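PDB 2RDM: response regulator receiver protein from Sinorhizobium medicae, which probably acts as the phosphate-accepting receiver domain of a two-component signalling pathway, taking a phosphoryl group on an aspartate in the manner of CheY. Local coordinates for residues A[40-43]-A[44-48]. The protein carries 1 engineered substitution. Numbering follows the deposited sequence.
Sequences KAIE and MLKSG. Engineered in segment 44-48: Met44 (natural residue Leu).
The flat groups here are the carbonyls of Lys40, Ala41 and Ile42, each facing the peptide N-H four residues on, in helix 38-46 of a CheY-like receiver fold. The N of Leu45 bonds to the O of Ala41 at 2.9 Å and the N of Met44 to the O of Lys40 at 3.0 Å. At Ile42 the O takes the N-H of Lys46, with N and O 2.8 Å apart. Beside that carbonyl the aliphatic chain of Lys46 runs alongside Ile42, the two side chains heading in the same direction. With CG2 of Ile42 anti to the backbone N, this methyl lies 3.9 Å from Lys46 CE. CB, CG and CD1 of Leu45 all border the O of Ala41, with CG at 3.5 Å. These two residues form the buried side of the helix: both pack on strand 7-11 and on helix 66-76, where Leu45 reaches Ala73 and Ile76. The engineered Met44, present as selenomethionine, also touches Leu9 of strand 7-11. Gly48 is the first residue to depart from helical backbone angles, with positive phi (91°). Just before it, Ser47 turns back: chi1 of 76° sets OG between its own backbone N and carbonyl carbon, and the O of Met44 accepts from both Ser47 N at 3.1 Å and Ser47 OG at 2.7 Å.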
# COMPACT_ATOMS: atom_id res chain seq x y z
N LYS A 40 -29.92 -14.68 6.61
CA LYS A 40 -29.33 -15.75 7.43
C LYS A 40 -27.91 -15.39 7.85
O LYS A 40 -27.50 -15.64 8.98
CB LYS A 40 -29.38 -17.09 6.68
CG LYS A 40 -30.78 -17.74 6.63
CD LYS A 40 -30.89 -18.77 5.51
CE LYS A 40 -32.22 -19.52 5.55
NZ LYS A 40 -32.31 -20.55 4.47
N ALA A 41 -27.15 -14.79 6.93
CA ALA A 41 -25.79 -14.31 7.26
C ALA A 41 -25.80 -13.27 8.40
O ALA A 41 -25.01 -13.35 9.34
CB ALA A 41 -25.11 -13.74 6.02
N ILE A 42 -26.72 -12.31 8.32
CA ILE A 42 -26.84 -11.25 9.35
C ILE A 42 -27.25 -11.84 10.71
O ILE A 42 -26.67 -11.49 11.74
CB ILE A 42 -27.80 -10.13 8.86
CG1 ILE A 42 -27.12 -9.34 7.74
CG2 ILE A 42 -28.23 -9.19 10.01
CD1 ILE A 42 -28.04 -8.46 6.93
N GLU A 43 -28.19 -12.78 10.69
CA GLU A 43 -28.60 -13.50 11.90
C GLU A 43 -27.41 -14.18 12.57
O GLU A 43 -27.22 -14.05 13.78
CB GLU A 43 -29.70 -14.51 11.57
CG GLU A 43 -30.25 -15.24 12.79
CD GLU A 43 -31.36 -16.20 12.43
OE1 GLU A 43 -31.10 -17.17 11.69
OE2 GLU A 43 -32.51 -15.99 12.89
N MSE A 44 -26.61 -14.86 11.77
CA MSE A 44 -25.44 -15.49 12.27
C MSE A 44 -24.43 -14.51 12.85
O MSE A 44 -23.92 -14.72 13.92
CB MSE A 44 -24.83 -16.36 11.20
CG MSE A 44 -23.74 -17.21 11.66
SE MSE A 44 -24.25 -18.71 12.75
CE MSE A 44 -25.96 -18.89 12.15
N LEU A 45 -24.18 -13.43 12.14
CA LEU A 45 -23.29 -12.37 12.63
C LEU A 45 -23.77 -11.81 13.97
O LEU A 45 -22.96 -11.62 14.88
CB LEU A 45 -23.16 -11.25 11.60
CG LEU A 45 -22.23 -11.55 10.43
CD1 LEU A 45 -22.57 -10.74 9.19
CD2 LEU A 45 -20.76 -11.35 10.81
N LYS A 46 -25.08 -11.62 14.10
CA LYS A 46 -25.67 -11.05 15.31
C LYS A 46 -25.81 -12.05 16.46
O LYS A 46 -26.12 -11.65 17.59
CB LYS A 46 -27.03 -10.42 14.99
CG LYS A 46 -26.94 -9.10 14.24
CD LYS A 46 -28.33 -8.52 14.01
CE LYS A 46 -28.26 -7.17 13.29
NZ LYS A 46 -27.59 -6.12 14.10
N SER A 47 -25.59 -13.33 16.19
CA SER A 47 -25.80 -14.39 17.17
C SER A 47 -24.68 -14.46 18.21
O SER A 47 -24.84 -15.09 19.25
CB SER A 47 -25.93 -15.74 16.47
OG SER A 47 -24.66 -16.21 16.05
N GLY A 48 -23.55 -13.82 17.91
CA GLY A 48 -22.37 -13.89 18.77
C GLY A 48 -21.42 -15.02 18.42
O GLY A 48 -20.43 -15.22 19.12